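Local coordinates for HpcE (Thermus thermophilus, PDB 1WZO), which probably isomerises 2-hydroxyhepta-2,4-diene-1,7-dioate or a close relative during aromatic breakdown, as a member of the fumarylacetoacetate hydrolase family, at residues 47-52 against 68-73; 98-103 against 230-235; 123-128 against 236-241; 167-172 against 183-188; 194-199 against 209-214. All coordinates share one frame; numbering follows the deposited sequence.

Contact 1: residues 47-52 against 68-73; sequences LGVALN and PALFWK
G48 and F71 are partners in an antiparallel strand pairing, where strand 46-50 runs beside strand 69-73 in a buried part of the fold near a subunit interface. G48 N gives a nearly straight bond to F71 O (2.7 Å), and F71 N returns one to G48 O (2.9 Å). F71 CG sits between its backbone N and carbonyl carbon (chi1 66°), which folds the ring back across the neighbouring strand. G48 CA then rests over one face, 3.9 Å from the ring centroid in a CH-pi contact, while A50 N lies at the ring edge. A CB on G48 would collide with F71 CZ. This cross-strand glycine-aromatic pair lies within the beta-rich FAH-type fold. Were F71 an alanine, G48 would probably lose its aromatic cover and a gap would open beside A50. V49 carries the other face: its CG2 lies 3.9 Å from L70 CD2, and its CG1 lies beside P68 CB, all pointing the same way toward helix 192-200. A water spans the end of the pair, donating to A50 O (2.6 Å) and accepting from A69 N (2.9 Å). Beyond L70, W72 stacks on W72 of the second subunit.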
# COMPACT_ATOMS: atom_id res chain seq x y z
N LEU B 47 -2.98 -0.64 18.81
CA LEU B 47 -2.64 -1.10 20.15
C LEU B 47 -3.74 -0.70 21.12
O LEU B 47 -4.30 0.39 21.00
CB LEU B 47 -1.33 -0.48 20.65
CG LEU B 47 -0.03 -0.87 19.94
CD1 LEU B 47 0.15 0.03 18.72
CD2 LEU B 47 1.15 -0.69 20.89
N GLY B 48 -4.04 -1.57 22.07
CA GLY B 48 -5.06 -1.27 23.06
C GLY B 48 -4.42 -1.34 24.43
O GLY B 48 -3.28 -1.80 24.57
N VAL B 49 -5.13 -0.87 25.45
CA VAL B 49 -4.61 -0.90 26.81
C VAL B 49 -5.65 -1.58 27.67
O VAL B 49 -6.82 -1.22 27.63
CB VAL B 49 -4.36 0.52 27.36
CG1 VAL B 49 -3.60 0.46 28.68
CG2 VAL B 49 -3.57 1.33 26.35
N ALA B 50 -5.23 -2.58 28.44
CA ALA B 50 -6.16 -3.30 29.29
C ALA B 50 -6.17 -2.64 30.67
O ALA B 50 -5.21 -1.97 31.05
CB ALA B 50 -5.74 -4.76 29.41
N LEU B 51 -7.25 -2.84 31.41
CA LEU B 51 -7.38 -2.29 32.75
C LEU B 51 -6.95 -0.83 32.84
O LEU B 51 -6.06 -0.48 33.63
CB LEU B 51 -6.54 -3.11 33.74
CG LEU B 51 -6.74 -4.63 33.78
CD1 LEU B 51 -5.86 -5.22 34.88
CD2 LEU B 51 -8.21 -4.97 34.02
N ASN B 52 -7.58 0.04 32.04
CA ASN B 52 -7.24 1.45 32.07
C ASN B 52 -8.34 2.32 32.68
O ASN B 52 -8.31 3.55 32.55
CB ASN B 52 -6.92 1.96 30.66
CG ASN B 52 -6.20 3.29 30.68
OD1 ASN B 52 -5.31 3.50 31.49
ND2 ASN B 52 -6.58 4.19 29.78
N PRO B 68 1.35 0.65 31.50
CA PRO B 68 0.17 0.29 30.71
C PRO B 68 0.26 -1.15 30.20
O PRO B 68 1.30 -1.57 29.71
CB PRO B 68 0.19 1.30 29.57
CG PRO B 68 0.87 2.48 30.16
CD PRO B 68 2.00 1.86 30.95
N ALA B 69 -0.83 -1.89 30.34
CA ALA B 69 -0.91 -3.27 29.88
C ALA B 69 -1.35 -3.26 28.42
O ALA B 69 -2.54 -3.39 28.12
CB ALA B 69 -1.91 -4.05 30.73
N LEU B 70 -0.39 -3.11 27.52
CA LEU B 70 -0.64 -3.03 26.09
C LEU B 70 -0.90 -4.36 25.39
O LEU B 70 -0.32 -5.39 25.75
CB LEU B 70 0.55 -2.35 25.40
CG LEU B 70 1.07 -1.00 25.89
CD1 LEU B 70 2.38 -0.70 25.17
CD2 LEU B 70 0.05 0.09 25.61
N PHE B 71 -1.76 -4.32 24.37
CA PHE B 71 -2.06 -5.50 23.57
C PHE B 71 -2.36 -5.07 22.14
O PHE B 71 -2.60 -3.90 21.85
CB PHE B 71 -3.22 -6.32 24.14
CG PHE B 71 -4.55 -5.62 24.10
CD1 PHE B 71 -4.95 -4.80 25.16
CD2 PHE B 71 -5.41 -5.80 23.02
CE1 PHE B 71 -6.19 -4.18 25.14
CE2 PHE B 71 -6.65 -5.17 23.00
CZ PHE B 71 -7.04 -4.36 24.06
N TRP B 72 -2.38 -6.05 21.24
CA TRP B 72 -2.59 -5.81 19.82
C TRP B 72 -3.94 -6.27 19.28
O TRP B 72 -4.52 -7.22 19.78
CB TRP B 72 -1.46 -6.52 19.06
CG TRP B 72 -1.61 -6.62 17.57
CD1 TRP B 72 -1.52 -5.61 16.66
CD2 TRP B 72 -1.74 -7.83 16.81
NE1 TRP B 72 -1.58 -6.11 15.38
CE2 TRP B 72 -1.72 -7.47 15.45
CE3 TRP B 72 -1.88 -9.18 17.16
CZ2 TRP B 72 -1.82 -8.42 14.42
CZ3 TRP B 72 -1.98 -10.12 16.14
CH2 TRP B 72 -1.95 -9.73 14.78
N LYS B 73 -4.43 -5.56 18.27
CA LYS B 73 -5.66 -5.92 17.58
C LYS B 73 -5.26 -5.95 16.10
O LYS B 73 -4.80 -4.94 15.56
CB LYS B 73 -6.78 -4.88 17.79
CG LYS B 73 -7.38 -4.83 19.20
CD LYS B 73 -8.35 -5.99 19.52
CE LYS B 73 -9.73 -5.81 18.85
NZ LYS B 73 -10.80 -6.64 19.52
O HOH W 1 -2.98 -0.93 31.96

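Contact 2: residues 98-103 against 230-235; sequences VELAVV and LEIEGL
V98 and L230 lie alongside each other, their chains running opposite ways, where two sheets meet face to face. Residues 98-103 and 230-232 cross at 45°, their axes 7.6 Å apart, so side chains alone fill the interval. Packing is tight at this end: L230 CD2 lies 3.7 Å from V98 CB and 3.6 Å from V98 CA. Further along, I232 keeps its chain extended (chi2 -173°) and pushes CD1 against the backbone, 3.5 Å from E99 O and 3.6 Å from L100 CA. L100 then meets L235, the two chains crossing at about a right angle with their CD1 methyls 3.6 Å apart. A type II turn from I232 to L235, closed by L235 N bonding to I232 O (2.8 Å), brings L235 back to the same side as I232. The glycine G234 takes the positive phi of that turn at the exposed corner. By contrast, E231 turns away from the interface to the partly exposed side of its strand, where its carboxylate pairs with R229. E99 also points away, on the far side of strand 94-104, where its OE1 makes a weak bond to G214 N. Around this core, strand 170-175 adds L171 against I232, strand 120-131 adds N127 against L230, and strand 210-212 runs antiparallel beside 94-104.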
# COMPACT_ATOMS: atom_id res chain seq x y z
N VAL B 98 -16.80 -0.35 24.77
CA VAL B 98 -16.81 0.97 24.14
C VAL B 98 -15.56 1.74 24.53
O VAL B 98 -15.28 1.95 25.71
CB VAL B 98 -18.10 1.78 24.52
CG1 VAL B 98 -18.22 1.92 26.03
CG2 VAL B 98 -18.08 3.13 23.83
N GLU B 99 -14.77 2.13 23.53
CA GLU B 99 -13.54 2.84 23.81
C GLU B 99 -13.26 3.99 22.87
O GLU B 99 -13.61 3.95 21.69
CB GLU B 99 -12.34 1.87 23.75
CG GLU B 99 -12.61 0.52 24.40
CD GLU B 99 -11.34 -0.32 24.58
OE1 GLU B 99 -10.28 0.07 24.06
OE2 GLU B 99 -11.42 -1.37 25.25
N LEU B 100 -12.61 5.02 23.40
CA LEU B 100 -12.22 6.16 22.60
C LEU B 100 -10.99 5.69 21.83
O LEU B 100 -10.05 5.16 22.43
CB LEU B 100 -11.82 7.35 23.49
CG LEU B 100 -11.21 8.56 22.78
CD1 LEU B 100 -12.25 9.21 21.86
CD2 LEU B 100 -10.71 9.56 23.82
N ALA B 101 -11.01 5.86 20.51
CA ALA B 101 -9.89 5.47 19.66
C ALA B 101 -9.16 6.73 19.20
O ALA B 101 -9.78 7.68 18.71
CB ALA B 101 -10.40 4.69 18.45
N VAL B 102 -7.84 6.73 19.36
CA VAL B 102 -7.01 7.87 18.99
C VAL B 102 -6.23 7.57 17.72
O VAL B 102 -5.55 6.55 17.63
CB VAL B 102 -6.02 8.20 20.12
CG1 VAL B 102 -5.21 9.44 19.79
CG2 VAL B 102 -6.78 8.38 21.43
N VAL B 103 -6.33 8.47 16.75
CA VAL B 103 -5.65 8.30 15.47
C VAL B 103 -4.42 9.20 15.36
O VAL B 103 -4.53 10.42 15.44
CB VAL B 103 -6.61 8.60 14.30
CG1 VAL B 103 -5.95 8.23 12.97
CG2 VAL B 103 -7.91 7.83 14.50
N LEU B 230 -22.70 1.98 19.93
CA LEU B 230 -21.79 2.67 20.83
C LEU B 230 -21.73 4.15 20.46
O LEU B 230 -21.69 4.51 19.29
CB LEU B 230 -20.39 2.04 20.75
CG LEU B 230 -20.16 0.79 21.60
CD1 LEU B 230 -21.26 -0.23 21.36
CD2 LEU B 230 -18.79 0.20 21.26
N GLU B 231 -21.72 4.99 21.48
CA GLU B 231 -21.67 6.43 21.27
C GLU B 231 -20.65 7.10 22.19
O GLU B 231 -20.48 6.69 23.33
CB GLU B 231 -23.05 7.05 21.50
CG GLU B 231 -24.09 6.69 20.45
CD GLU B 231 -25.48 7.24 20.77
OE1 GLU B 231 -25.57 8.39 21.25
OE2 GLU B 231 -26.47 6.52 20.54
N ILE B 232 -19.97 8.10 21.65
CA ILE B 232 -19.00 8.86 22.42
C ILE B 232 -19.26 10.32 22.09
O ILE B 232 -19.46 10.68 20.93
CB ILE B 232 -17.54 8.52 22.06
CG1 ILE B 232 -17.25 7.05 22.38
CG2 ILE B 232 -16.59 9.41 22.84
CD1 ILE B 232 -15.78 6.66 22.20
N GLU B 233 -19.26 11.15 23.13
CA GLU B 233 -19.51 12.58 22.99
C GLU B 233 -18.85 13.21 21.77
O GLU B 233 -17.62 13.24 21.67
CB GLU B 233 -19.05 13.29 24.27
CG GLU B 233 -19.59 14.71 24.42
CD GLU B 233 -19.16 15.35 25.73
OE1 GLU B 233 -18.70 14.62 26.63
OE2 GLU B 233 -19.28 16.59 25.85
N GLY B 234 -19.67 13.69 20.84
CA GLY B 234 -19.17 14.34 19.65
C GLY B 234 -18.64 13.47 18.52
O GLY B 234 -18.28 13.99 17.46
N LEU B 235 -18.62 12.16 18.70
CA LEU B 235 -18.09 11.27 17.66
C LEU B 235 -19.15 10.46 16.90
O LEU B 235 -18.81 9.61 16.07
CB LEU B 235 -17.06 10.32 18.27
CG LEU B 235 -15.96 10.97 19.13
CD1 LEU B 235 -14.98 9.91 19.61
CD2 LEU B 235 -15.23 12.04 18.34

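Contact 3: residues 123-128 against 236-241; sequences YTIAND and GALENP
I125 and L238 lie flank to flank, pointing opposite ways, between two face-packed sheets of the FAH-type fold. Strand 120-131 belongs to one and strand 237-244 to the other; residues 123-127 and 237-241 run in roughly the same direction (28°), their axes 7.7 Å apart. From CB, which aims at the facing strand, I125 splits into two arms. The short arm, CG2, is anti to the backbone N and meets L238 CD2 at 4.1 Å. The long arm leaves beside that N, with CG1 as its stem, and chi2 of 166° stretches it to CD1. That terminal methyl ends against the backbone at the start of the opposite strand, 3.4 Å from G236 O. G236 has backbone angles at which a CB would be jammed against the carbonyl oxygen of L235. In return, L238 CG is anti to its own N (chi1 176°), lifting CD2 onto the I125 backbone, 3.6 Å from I125 O. L235 also packs on I125, continuing the apolar layer past G236.

Toward N127 the interface becomes polar. N127 OD1 accepts from E97 N on strand 94-104, while N240 ND2 donates to both P80 O and G83 O, so each amide is tied to chain beyond the interface. A237 O bonds to a glycerol, probably from the crystallisation liquor. A water joins the two asparagines, accepting from N127 ND2 at 3.0 Å and donating to N240 OD1 at 2.9 Å.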
# COMPACT_ATOMS: atom_id res chain seq x y z
N TYR B 123 -10.10 11.53 16.32
CA TYR B 123 -10.65 10.46 17.14
C TYR B 123 -11.81 9.75 16.46
O TYR B 123 -12.38 10.26 15.51
CB TYR B 123 -11.14 11.05 18.47
CG TYR B 123 -10.08 11.79 19.24
CD1 TYR B 123 -9.24 11.12 20.13
CD2 TYR B 123 -9.88 13.16 19.06
CE1 TYR B 123 -8.23 11.78 20.80
CE2 TYR B 123 -8.87 13.84 19.73
CZ TYR B 123 -8.04 13.14 20.60
OH TYR B 123 -7.02 13.79 21.25
N THR B 124 -12.14 8.57 16.98
CA THR B 124 -13.26 7.80 16.47
C THR B 124 -13.70 6.87 17.58
O THR B 124 -13.13 6.90 18.69
CB THR B 124 -12.87 6.99 15.20
OG1 THR B 124 -14.06 6.45 14.61
CG2 THR B 124 -11.92 5.85 15.53
N ILE B 125 -14.74 6.09 17.32
CA ILE B 125 -15.26 5.15 18.31
C ILE B 125 -14.83 3.73 17.95
O ILE B 125 -14.74 3.38 16.77
CB ILE B 125 -16.81 5.16 18.33
CG1 ILE B 125 -17.33 6.58 18.58
CG2 ILE B 125 -17.32 4.19 19.38
CD1 ILE B 125 -18.81 6.73 18.29
N ALA B 126 -14.56 2.92 18.97
CA ALA B 126 -14.17 1.53 18.76
C ALA B 126 -14.96 0.61 19.66
O ALA B 126 -15.32 0.98 20.78
CB ALA B 126 -12.67 1.35 19.03
N ASN B 127 -15.25 -0.58 19.16
CA ASN B 127 -15.94 -1.60 19.94
C ASN B 127 -14.87 -2.70 20.04
O ASN B 127 -14.72 -3.52 19.13
CB ASN B 127 -17.17 -2.12 19.20
CG ASN B 127 -18.00 -3.03 20.06
OD1 ASN B 127 -17.52 -3.54 21.08
ND2 ASN B 127 -19.26 -3.26 19.67
N ASP B 128 -14.12 -2.70 21.14
CA ASP B 128 -13.05 -3.68 21.35
C ASP B 128 -13.60 -4.96 21.98
O ASP B 128 -13.41 -5.23 23.16
CB ASP B 128 -11.97 -3.04 22.23
CG ASP B 128 -10.83 -3.99 22.56
OD1 ASP B 128 -10.47 -4.80 21.69
OD2 ASP B 128 -10.30 -3.90 23.69
N GLY B 236 -20.42 10.72 17.18
CA GLY B 236 -21.48 10.00 16.50
C GLY B 236 -21.85 8.68 17.14
O GLY B 236 -21.67 8.49 18.35
N ALA B 237 -22.37 7.76 16.34
CA ALA B 237 -22.77 6.46 16.83
C ALA B 237 -22.32 5.33 15.90
O ALA B 237 -22.53 5.39 14.68
CB ALA B 237 -24.30 6.41 17.01
N LEU B 238 -21.69 4.32 16.48
CA LEU B 238 -21.19 3.16 15.75
C LEU B 238 -22.12 2.01 16.06
O LEU B 238 -22.23 1.58 17.21
CB LEU B 238 -19.76 2.83 16.20
CG LEU B 238 -19.05 1.59 15.65
CD1 LEU B 238 -18.83 1.74 14.15
CD2 LEU B 238 -17.70 1.43 16.37
N GLU B 239 -22.80 1.50 15.03
CA GLU B 239 -23.75 0.42 15.22
C GLU B 239 -23.44 -0.86 14.46
O GLU B 239 -23.18 -0.84 13.25
CB GLU B 239 -25.14 0.93 14.83
CG GLU B 239 -26.22 -0.14 14.85
CD GLU B 239 -27.56 0.42 14.42
OE1 GLU B 239 -28.23 1.06 15.25
OE2 GLU B 239 -27.93 0.23 13.24
N ASN B 240 -23.49 -1.98 15.18
CA ASN B 240 -23.23 -3.28 14.56
C ASN B 240 -24.07 -4.41 15.13
O ASN B 240 -24.16 -4.60 16.34
CB ASN B 240 -21.76 -3.68 14.72
CG ASN B 240 -20.80 -2.65 14.18
OD1 ASN B 240 -20.39 -1.74 14.89
ND2 ASN B 240 -20.45 -2.77 12.91
N PRO B 241 -24.70 -5.18 14.24
CA PRO B 241 -25.52 -6.31 14.68
C PRO B 241 -24.57 -7.51 14.81
O PRO B 241 -23.45 -7.48 14.29
CB PRO B 241 -26.53 -6.47 13.56
CG PRO B 241 -25.76 -6.05 12.35
CD PRO B 241 -24.98 -4.85 12.83
O HOH W 2 -20.77 -1.56 17.73

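Contact 4: residues 167-172 against 183-188; sequences QDLWLR and GHTSRM
H184 lays its imidazole under the carbonyl of L169, whose oxygen stands 3.4 Å above the ring plane, over its centre. D168 OD1 comes instead at the ring edge, 3.4 Å from H184 CE1, with carboxylate and ring planes 63° apart. At H184 ND1, the atom next to CE1, S186 OG shares a hydrogen bond of 2.7 Å, and S186 N donates from a position tilted off the ring plane; together they fix the ring's rotation. A leucine in place of H184 would probably leave S186 without its ring partner and D168 facing an apolar branch. L169 O, besides lying over the ring, accepts a straight bond from T185 N (2.8 Å), nearly along the C=O axis. T185 OG1 stands between its backbone N and carbonyl carbon (chi1 65°), a rotation that brings it 2.9 Å from L169 N, whose bond it accepts; it also bonds to P166 O. These links extend a beta hairpin, strands 170-175 and 178-184, in which L171 and G183 form a hydrogen-bonded pair, with L171 N to G183 O at 2.7 Å. On the face of the hairpin that carries L171, its CD2 touches T185 CG2 (3.9 Å), and L171 packs on I232 of the neighbouring strand. At the far end Q167 bends at chi2, its OE1 accepting from V192 N and its NE2 making a weak bond to M188 SD (3.5 Å).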
# COMPACT_ATOMS: atom_id res chain seq x y z
N GLN B 167 -9.87 13.72 27.42
CA GLN B 167 -10.09 13.24 28.78
C GLN B 167 -11.39 13.79 29.36
O GLN B 167 -11.65 13.66 30.56
CB GLN B 167 -8.91 13.64 29.69
CG GLN B 167 -7.54 13.30 29.12
CD GLN B 167 -7.39 11.83 28.75
OE1 GLN B 167 -6.63 11.49 27.83
NE2 GLN B 167 -8.09 10.96 29.45
N ASP B 168 -12.20 14.41 28.51
CA ASP B 168 -13.47 14.98 28.96
C ASP B 168 -14.61 14.65 27.99
O ASP B 168 -15.22 15.54 27.40
CB ASP B 168 -13.30 16.50 29.11
CG ASP B 168 -14.48 17.17 29.77
OD1 ASP B 168 -14.92 16.70 30.84
OD2 ASP B 168 -14.97 18.18 29.23
N LEU B 169 -14.88 13.36 27.82
CA LEU B 169 -15.93 12.89 26.92
C LEU B 169 -16.74 11.77 27.57
O LEU B 169 -16.17 10.90 28.23
CB LEU B 169 -15.31 12.35 25.61
CG LEU B 169 -14.41 13.25 24.77
CD1 LEU B 169 -13.78 12.43 23.64
CD2 LEU B 169 -15.21 14.41 24.20
N TRP B 170 -18.05 11.77 27.39
CA TRP B 170 -18.86 10.70 27.96
C TRP B 170 -18.88 9.52 26.99
O TRP B 170 -18.72 9.69 25.78
CB TRP B 170 -20.30 11.15 28.27
CG TRP B 170 -21.07 11.82 27.16
CD1 TRP B 170 -21.39 13.15 27.09
CD2 TRP B 170 -21.67 11.20 26.01
NE1 TRP B 170 -22.16 13.39 25.97
CE2 TRP B 170 -22.35 12.21 25.30
CE3 TRP B 170 -21.71 9.89 25.52
CZ2 TRP B 170 -23.06 11.95 24.12
CZ3 TRP B 170 -22.42 9.63 24.35
CH2 TRP B 170 -23.08 10.66 23.66
N LEU B 171 -19.05 8.32 27.56
CA LEU B 171 -19.10 7.08 26.79
C LEU B 171 -20.43 6.39 27.05
O LEU B 171 -20.87 6.31 28.19
CB LEU B 171 -17.98 6.13 27.22
CG LEU B 171 -16.54 6.66 27.21
CD1 LEU B 171 -15.65 5.70 27.97
CD2 LEU B 171 -16.07 6.84 25.78
N ARG B 172 -21.06 5.89 25.99
CA ARG B 172 -22.32 5.19 26.14
C ARG B 172 -22.42 4.00 25.20
O ARG B 172 -21.89 4.03 24.09
CB ARG B 172 -23.49 6.14 25.89
CG ARG B 172 -23.65 7.18 26.97
CD ARG B 172 -24.64 8.26 26.58
NE ARG B 172 -24.66 9.32 27.57
CZ ARG B 172 -25.17 10.53 27.36
NH1 ARG B 172 -25.71 10.83 26.19
NH2 ARG B 172 -25.13 11.44 28.33
N GLY B 183 -20.07 5.83 30.76
CA GLY B 183 -18.75 6.04 31.33
C GLY B 183 -18.23 7.40 30.92
O GLY B 183 -18.90 8.14 30.20
N HIS B 184 -17.04 7.75 31.38
CA HIS B 184 -16.45 9.03 31.05
C HIS B 184 -14.94 8.91 30.94
O HIS B 184 -14.29 8.32 31.80
CB HIS B 184 -16.85 10.07 32.11
CG HIS B 184 -16.72 11.48 31.64
ND1 HIS B 184 -15.55 12.21 31.78
CD2 HIS B 184 -17.58 12.29 30.98
CE1 HIS B 184 -15.71 13.39 31.22
NE2 HIS B 184 -16.93 13.47 30.73
N THR B 185 -14.37 9.50 29.89
CA THR B 185 -12.93 9.41 29.66
C THR B 185 -12.05 10.08 30.70
O THR B 185 -10.83 9.91 30.68
CB THR B 185 -12.55 9.94 28.26
OG1 THR B 185 -12.82 11.34 28.18
CG2 THR B 185 -13.35 9.21 27.18
N SER B 186 -12.65 10.84 31.61
CA SER B 186 -11.88 11.51 32.64
C SER B 186 -11.40 10.49 33.67
O SER B 186 -10.51 10.78 34.47
CB SER B 186 -12.72 12.59 33.34
OG SER B 186 -13.90 12.03 33.87
N ARG B 187 -11.99 9.30 33.64
CA ARG B 187 -11.64 8.24 34.58
C ARG B 187 -10.51 7.34 34.08
O ARG B 187 -10.20 6.32 34.69
CB ARG B 187 -12.89 7.42 34.90
CG ARG B 187 -13.99 8.27 35.52
CD ARG B 187 -15.34 7.59 35.47
NE ARG B 187 -16.40 8.50 35.89
CZ ARG B 187 -17.70 8.25 35.76
NH1 ARG B 187 -18.12 7.12 35.21
NH2 ARG B 187 -18.59 9.15 36.17
N MET B 188 -9.91 7.71 32.96
CA MET B 188 -8.78 6.95 32.40
C MET B 188 -7.65 6.96 33.42
O MET B 188 -7.32 8.02 33.97
CB MET B 188 -8.28 7.61 31.12
CG MET B 188 -8.69 6.92 29.85
SD MET B 188 -7.83 7.66 28.45
CE MET B 188 -9.20 7.97 27.35
O HOH W 3 -7.92 11.83 32.63

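Contact 5: residues 194-199 against 209-214; sequences ELLEFI and DVLLTG
L211 is the bump of this helix-on-strand packing, set into a hollow walled by L195, L196 and I199 of helix 192-200. Strand 210-212, in the core of the FAH-type fold, runs at 122° to residues 194-199, the axes 10.4 Å apart, a separation filled by apolar side chains. Three helix residues at positions i, i+1 and i+4 make the walls. L211 CG is anti to the backbone N (chi1 168°), which raises both methyls toward the helix and spreads them between the walls. CD2 lies between two of the walls: L195 CB is 3.8 Å from it, and L196 CD2 3.7 Å. CD1 faces I199, one turn further along the helix. L195 and L211 cross at about a right angle, while L196 and I199 approach L211 more slantwise.

L195 CD1 reaches past L211 to a looser touch on T213 CG2 (4.2 Å). V49 of the adjoining strand 46-50 packs against both L195 and L211, and L70 reaches I199, so other strands help to line the hollow. T213 is held from elsewhere, its OG1 bonded to L100 O and its O to N52 ND2. L212 turns the other way, onto E99 and A101. At the second turn, the extended I199 chain (chi2 169°) closes the hollow with its CD1 3.8 Å from L211 CD1.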
# COMPACT_ATOMS: atom_id res chain seq x y z
N GLU B 194 -0.29 10.31 28.16
CA GLU B 194 0.63 9.43 28.85
C GLU B 194 0.85 8.12 28.10
O GLU B 194 1.97 7.58 28.08
CB GLU B 194 0.13 9.14 30.27
CG GLU B 194 0.15 10.36 31.18
CD GLU B 194 -0.45 10.07 32.53
OE1 GLU B 194 -1.61 9.60 32.56
OE2 GLU B 194 0.22 10.30 33.56
N LEU B 195 -0.21 7.60 27.49
CA LEU B 195 -0.13 6.36 26.73
C LEU B 195 0.75 6.52 25.48
O LEU B 195 1.59 5.66 25.19
CB LEU B 195 -1.54 5.90 26.33
CG LEU B 195 -2.43 5.40 27.47
CD1 LEU B 195 -3.85 5.19 26.98
CD2 LEU B 195 -1.86 4.10 28.04
N LEU B 196 0.57 7.61 24.75
CA LEU B 196 1.37 7.85 23.55
C LEU B 196 2.83 8.09 23.91
O LEU B 196 3.73 7.79 23.12
CB LEU B 196 0.81 9.04 22.76
CG LEU B 196 -0.58 8.86 22.15
CD1 LEU B 196 -1.05 10.19 21.57
CD2 LEU B 196 -0.55 7.78 21.07
N GLU B 197 3.08 8.64 25.09
CA GLU B 197 4.45 8.87 25.54
C GLU B 197 5.09 7.52 25.86
O GLU B 197 6.21 7.24 25.45
CB GLU B 197 4.46 9.74 26.80
CG GLU B 197 5.84 9.92 27.42
CD GLU B 197 5.78 10.68 28.74
OE1 GLU B 197 5.17 10.16 29.69
OE2 GLU B 197 6.34 11.79 28.82
N PHE B 198 4.35 6.70 26.60
CA PHE B 198 4.83 5.38 26.99
C PHE B 198 5.18 4.53 25.78
O PHE B 198 6.24 3.91 25.73
CB PHE B 198 3.77 4.66 27.83
CG PHE B 198 4.19 3.28 28.27
CD1 PHE B 198 5.12 3.10 29.29
CD2 PHE B 198 3.67 2.15 27.63
CE1 PHE B 198 5.54 1.82 29.66
CE2 PHE B 198 4.09 0.87 28.00
CZ PHE B 198 5.02 0.71 29.02
N ILE B 199 4.27 4.50 24.81
CA ILE B 199 4.44 3.71 23.60
C ILE B 199 5.54 4.23 22.69
O ILE B 199 6.46 3.49 22.34
CB ILE B 199 3.12 3.61 22.81
CG1 ILE B 199 2.05 2.93 23.67
CG2 ILE B 199 3.35 2.81 21.51
CD1 ILE B 199 0.63 3.01 23.10
N ASP B 209 -1.86 5.11 12.67
CA ASP B 209 -1.76 4.03 13.65
C ASP B 209 -2.87 4.38 14.64
O ASP B 209 -3.25 5.55 14.75
CB ASP B 209 -0.40 4.03 14.36
CG ASP B 209 0.68 3.31 13.55
OD1 ASP B 209 0.34 2.69 12.53
OD2 ASP B 209 1.86 3.36 13.96
N VAL B 210 -3.37 3.39 15.36
CA VAL B 210 -4.48 3.64 16.29
C VAL B 210 -4.24 3.16 17.72
O VAL B 210 -3.67 2.09 17.94
CB VAL B 210 -5.78 2.96 15.77
CG1 VAL B 210 -6.92 3.15 16.78
CG2 VAL B 210 -6.15 3.54 14.41
N LEU B 211 -4.68 3.97 18.68
CA LEU B 211 -4.56 3.63 20.09
C LEU B 211 -5.96 3.49 20.67
O LEU B 211 -6.77 4.42 20.56
CB LEU B 211 -3.80 4.73 20.85
CG LEU B 211 -3.84 4.67 22.38
CD1 LEU B 211 -3.14 3.41 22.88
CD2 LEU B 211 -3.17 5.91 22.95
N LEU B 212 -6.24 2.33 21.26
CA LEU B 212 -7.52 2.07 21.90
C LEU B 212 -7.24 2.36 23.37
O LEU B 212 -6.30 1.80 23.95
CB LEU B 212 -7.93 0.61 21.70
CG LEU B 212 -8.03 0.17 20.23
CD1 LEU B 212 -8.46 -1.29 20.16
CD2 LEU B 212 -9.02 1.06 19.49
N THR B 213 -8.05 3.21 23.97
CA THR B 213 -7.81 3.63 25.34
C THR B 213 -8.45 2.87 26.49
O THR B 213 -8.32 3.26 27.65
CB THR B 213 -8.14 5.13 25.47
OG1 THR B 213 -9.50 5.36 25.07
CG2 THR B 213 -7.22 5.94 24.55
N GLY B 214 -9.13 1.77 26.20
CA GLY B 214 -9.73 0.98 27.25
C GLY B 214 -11.19 1.30 27.52
O GLY B 214 -11.78 2.14 26.85

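How the contacts relate
Contacts 2 and 3 lie side by side, centres about 7 Å apart, and join the same two sheets; L230 N to L238 O (2.8 Å) links them. Contact 4 extends one of these sheets, with E231 N bonded to R172 O (2.8 Å). Contact 5 bonds to contact 1 through L47 O and L212 N (2.8 Å) and to contact 2 through V102 N and L211 O (2.8 Å). Contacts 1 and 3 meet at the salt bridge from K73 NZ to D128 OD1 (2.9 Å). There D128 and E99 of contact 2 gather with E97, an acidic cluster consistent with the metal site of FAH-family relatives.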